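Local coordinates for protein meso-diaminopimelate dehydrogenase (Clostridium tetani, PDB 3WGY) that catalyses, in its natural form, the reversible NADP-dependent oxidative deamination of meso-diaminopimelate, and is here an engineered variant that binds the 2-oxo acid 4-methyl-2-oxovalerate, at residues N208-L211 with K212-E215; P175-G178 with A179-A183. The protein carries 6 engineered substitutions. One frame throughout, in Å; residues are numbered along the deposited sequence.

Contact 1. Residues N208-L211 with K212-E215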
loop_
_atom_site.group_PDB
_atom_site.type_symbol
_atom_site.label_atom_id
_atom_site.label_comp_id
_atom_site.label_asym_id
_atom_site.label_seq_id
_atom_site.Cartn_x
_atom_site.Cartn_y
_atom_site.Cartn_z
ATOM N N ASN B 208 -19.250 45.253 10.508
ATOM C CA ASN B 208 -20.218 45.681 9.494
ATOM C C ASN B 208 -20.063 44.643 8.370
ATOM O O ASN B 208 -20.573 43.526 8.481
ATOM C CB ASN B 208 -19.896 47.100 8.989
ATOM C CG ASN B 208 -19.763 48.117 10.126
ATOM O OD1 ASN B 208 -20.710 48.362 10.879
ATOM N ND2 ASN B 208 -18.579 48.710 10.250
ATOM N N ALA B 209 -19.366 45.014 7.297
ATOM C CA ALA B 209 -19.072 44.111 6.170
ATOM C C ALA B 209 -20.145 43.667 5.160
ATOM O O ALA B 209 -19.988 43.914 3.960
ATOM C CB ALA B 209 -18.350 42.860 6.705
ATOM N N ASP B 210 -21.193 42.992 5.639
ATOM C CA ASP B 210 -22.290 42.446 4.810
ATOM C C ASP B 210 -22.001 40.953 4.592
ATOM O O ASP B 210 -21.431 40.546 3.578
ATOM C CB ASP B 210 -22.403 43.146 3.446
ATOM C CG ASP B 210 -23.693 42.792 2.706
ATOM O OD1 ASP B 210 -24.135 41.629 2.778
ATOM O OD2 ASP B 210 -24.264 43.674 2.036
ATOM N N LEU B 211 -22.413 40.150 5.568
ATOM C CA LEU B 211 -22.195 38.712 5.572
ATOM C C LEU B 211 -22.766 37.939 4.382
ATOM O O LEU B 211 -22.102 37.054 3.843
ATOM C CB LEU B 211 -22.741 38.136 6.878
ATOM C CG LEU B 211 -22.270 38.858 8.148
ATOM C CD1 LEU B 211 -22.829 38.147 9.368
ATOM C CD2 LEU B 211 -20.745 38.901 8.198
ATOM N N LYS B 212 -23.990 38.252 3.969
ATOM C CA LYS B 212 -24.574 37.544 2.840
ATOM C C LYS B 212 -23.756 37.805 1.574
ATOM O O LYS B 212 -23.598 36.922 0.732
ATOM C CB LYS B 212 -26.031 37.971 2.626
ATOM C CG LYS B 212 -26.804 37.070 1.673
ATOM C CD LYS B 212 -26.865 35.636 2.187
ATOM C CE LYS B 212 -27.573 34.725 1.213
ATOM N NZ LYS B 212 -27.507 33.312 1.665
ATOM N N LYS B 213 -23.212 39.013 1.459
ATOM C CA LYS B 213 -22.422 39.401 0.298
ATOM C C LYS B 213 -21.039 38.737 0.246
ATOM O O LYS B 213 -20.519 38.439 -0.838
ATOM C CB LYS B 213 -22.273 40.919 0.273
ATOM C CG LYS B 213 -21.917 41.470 -1.087
ATOM C CD LYS B 213 -22.924 42.523 -1.552
ATOM C CE LYS B 213 -22.852 43.793 -0.713
ATOM N NZ LYS B 213 -23.770 44.861 -1.227
ATOM N N ILE B 214 -20.438 38.520 1.408
ATOM C CA ILE B 214 -19.128 37.874 1.472
ATOM C C ILE B 214 -19.310 36.423 1.051
ATOM O O ILE B 214 -18.531 35.882 0.266
ATOM C CB ILE B 214 -18.556 37.909 2.911
ATOM C CG1 ILE B 214 -18.131 39.330 3.272
ATOM C CG2 ILE B 214 -17.383 36.949 3.031
ATOM C CD1 ILE B 214 -17.705 39.485 4.721
ATOM N N GLU B 215 -20.365 35.814 1.579
ATOM C CA GLU B 215 -20.701 34.430 1.295
ATOM C C GLU B 215 -20.847 34.172 -0.195
ATOM O O GLU B 215 -20.420 33.132 -0.703
ATOM C CB GLU B 215 -22.009 34.069 1.989
ATOM C CG GLU B 215 -22.360 32.604 1.939
ATOM C CD GLU B 215 -23.766 32.352 2.417
ATOM O OE1 GLU B 215 -24.323 33.237 3.102
ATOM O OE2 GLU B 215 -24.312 31.274 2.115
HETATM O O HOH W 1 -23.852 46.001 1.275
#
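The side chain of Lys213 runs obliquely over one face of the Asp210 carboxylate, its CB, CE and NZ all on that same side. At the near end Lys213 CB lies 3.2 Å from Asp210 OD1, and at the far end Lys213 CE comes within 3.1 Å of Asp210 OD2. A bend at chi2 (124°, far from a staggered value) and another at chi3 turn the lysine back along the carboxylate. The ammonium group then forms a long salt bridge, NZ to Asp210 OD2 3.5 Å, and one water spans the pair, giving a proton to OD2 and accepting from NZ. Asp210 is the N-cap of helix 211-219: with its CG anti to the backbone N (chi1 -168°), OD1 receives Lys213 N on that same face, from above the plane, at 3.1 Å. Its carbonyl takes Ile214 N within the carbonyl plane, and Leu211 O takes Glu215 N in the next bond of the helix. On the inner side Ile214 CD1 reaches Ala209 CB at 4.0 Å, while Leu211 and Ile214 both rest on Phe234 of strand 230-234. A weak salt bridge joins Lys212 to Glu215. The aspartate thus serves two roles at once, capping the first turn through Lys213 N and meeting a lysine charge, and its negative charge probably also suits the positive end of the helix dipole.

Contact 2. Residues P175-G178 with A179-A183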
loop_
_atom_site.group_PDB
_atom_site.type_symbol
_atom_site.label_atom_id
_atom_site.label_comp_id
_atom_site.label_asym_id
_atom_site.label_seq_id
_atom_site.Cartn_x
_atom_site.Cartn_y
_atom_site.Cartn_z
ATOM N N PRO B 175 -13.472 15.786 1.029
ATOM C CA PRO B 175 -14.116 14.785 0.179
ATOM C C PRO B 175 -15.587 14.679 0.582
ATOM O O PRO B 175 -15.921 14.788 1.759
ATOM C CB PRO B 175 -13.335 13.514 0.498
ATOM C CG PRO B 175 -11.953 14.043 0.757
ATOM C CD PRO B 175 -12.230 15.255 1.619
ATOM N N ILE B 176 -16.461 14.480 -0.397
ATOM C CA ILE B 176 -17.888 14.353 -0.134
ATOM C C ILE B 176 -18.182 12.887 0.147
ATOM O O ILE B 176 -17.869 12.024 -0.670
ATOM C CB ILE B 176 -18.703 14.829 -1.350
ATOM C CG1 ILE B 176 -18.438 16.315 -1.590
ATOM C CG2 ILE B 176 -20.190 14.579 -1.119
ATOM C CD1 ILE B 176 -18.979 16.837 -2.899
ATOM N N LYS B 177 -18.782 12.599 1.297
ATOM C CA LYS B 177 -19.067 11.213 1.661
ATOM C C LYS B 177 -19.790 10.441 0.566
ATOM O O LYS B 177 -19.480 9.275 0.316
ATOM C CB LYS B 177 -19.891 11.140 2.948
ATOM C CG LYS B 177 -19.921 9.736 3.538
ATOM C CD LYS B 177 -20.941 9.605 4.656
ATOM C CE LYS B 177 -20.775 8.287 5.405
ATOM N NZ LYS B 177 -20.825 7.096 4.507
ATOM N N GLY B 178 -20.754 11.093 -0.080
ATOM C CA GLY B 178 -21.507 10.450 -1.143
ATOM C C GLY B 178 -20.611 9.836 -2.200
ATOM O O GLY B 178 -20.810 8.690 -2.599
ATOM N N ALA B 179 -19.628 10.598 -2.662
ATOM C CA ALA B 179 -18.696 10.111 -3.669
ATOM C C ALA B 179 -17.818 8.990 -3.111
ATOM O O ALA B 179 -17.522 8.018 -3.805
ATOM C CB ALA B 179 -17.822 11.253 -4.166
ATOM N N LEU B 180 -17.388 9.127 -1.861
ATOM C CA LEU B 180 -16.544 8.100 -1.261
ATOM C C LEU B 180 -17.304 6.788 -1.184
ATOM O O LEU B 180 -16.774 5.738 -1.546
ATOM C CB LEU B 180 -16.077 8.514 0.138
ATOM C CG LEU B 180 -14.961 9.558 0.250
ATOM C CD1 LEU B 180 -14.714 9.862 1.725
ATOM C CD2 LEU B 180 -13.675 9.041 -0.412
ATOM N N ASP B 181 -18.551 6.850 -0.725
ATOM C CA ASP B 181 -19.375 5.653 -0.607
ATOM C C ASP B 181 -19.591 5.006 -1.969
ATOM O O ASP B 181 -19.506 3.786 -2.099
ATOM C CB ASP B 181 -20.732 5.989 0.023
ATOM C CG ASP B 181 -20.607 6.461 1.469
ATOM O OD1 ASP B 181 -19.471 6.634 1.965
ATOM O OD2 ASP B 181 -21.654 6.661 2.114
ATOM N N LYS B 182 -19.869 5.821 -2.985
ATOM C CA LYS B 182 -20.080 5.285 -4.322
ATOM C C LYS B 182 -18.800 4.677 -4.868
ATOM O O LYS B 182 -18.831 3.626 -5.500
ATOM C CB LYS B 182 -20.605 6.371 -5.264
ATOM C CG LYS B 182 -21.992 6.906 -4.885
ATOM C CD LYS B 182 -22.995 5.776 -4.596
ATOM C CE LYS B 182 -22.836 5.231 -3.172
ATOM N NZ LYS B 182 -23.618 3.993 -2.912
ATOM N N ALA B 183 -17.671 5.327 -4.621
ATOM C CA ALA B 183 -16.400 4.791 -5.086
ATOM C C ALA B 183 -16.186 3.446 -4.400
ATOM O O ALA B 183 -15.917 2.440 -5.051
ATOM C CB ALA B 183 -15.262 5.745 -4.740
#
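The carboxylate of Asp181 has Lys177 both over one face and at its outer edge. Over the face stands Lys177 O, 3.2 Å from Asp181 CG; the methylene Lys177 CG lies on the same side but obliquely beyond the oxygens, 3.5 Å from Asp181 OD1. At the edge, the ammonium nitrogen lies before both oxygens: Lys177 NZ is 2.6 Å from Asp181 OD2, where it uses the syn lone pair, and makes a weaker bond to OD1. The lysine chain is extended to CE, and its one bend, at chi4 (-55°), swings NZ round to that edge; the two side chains sit one helical turn apart. In the backbone between them, Asp181 N bonds almost straight to Lys177 O at 2.8 Å.

Ile176 is the N-cap residue, but its contribution comes from the main chain: Ile176 O accepts a hydrogen bond from Leu180 N at 3.2 Å, within the carbonyl plane, and a weak one from Ala179 N. Lys182 N closes the following turn on Gly178 O, over which Lys182 CG passes. On the inner side Leu180 CD1 meets Pro175 CB at 4.1 Å, so the last residue of strand 166-175 packs on the first turn of helix 177-184. Phe147 of strand 142-147 touches Pro175, Ala179 and Leu180.

Two acceptors, Lys177 O and Asp181 OD1, are 3.1 Å apart; the ammonium at Asp181 OD1 and Asp181 N at Lys177 O probably each offset part of this repulsion. The ion pair ties the solvent side of the first turn, while apolar carbons hold its inner side to the sheets.

How the contacts relate
Both contacts are the first turns of helices in the family's C-terminal region, about 31 Å apart between centres and in series, contact 2 preceding contact 1. Contact 1 lies at the surface, near the outer strand 230-234 of the mixed sheet; contact 2 is partly buried, following strand 166-175 of that sheet and leaning also on strands 142-147 and 249-258 of the antiparallel one. Each combines a lysine with an aspartate, but in reversed order: the acid precedes the lysine in 208-215 and caps the helix, whereas in 175-183 the lysine comes first and the cap position offers only a carbonyl. The longer, water-spanned pair belongs to the more exposed site.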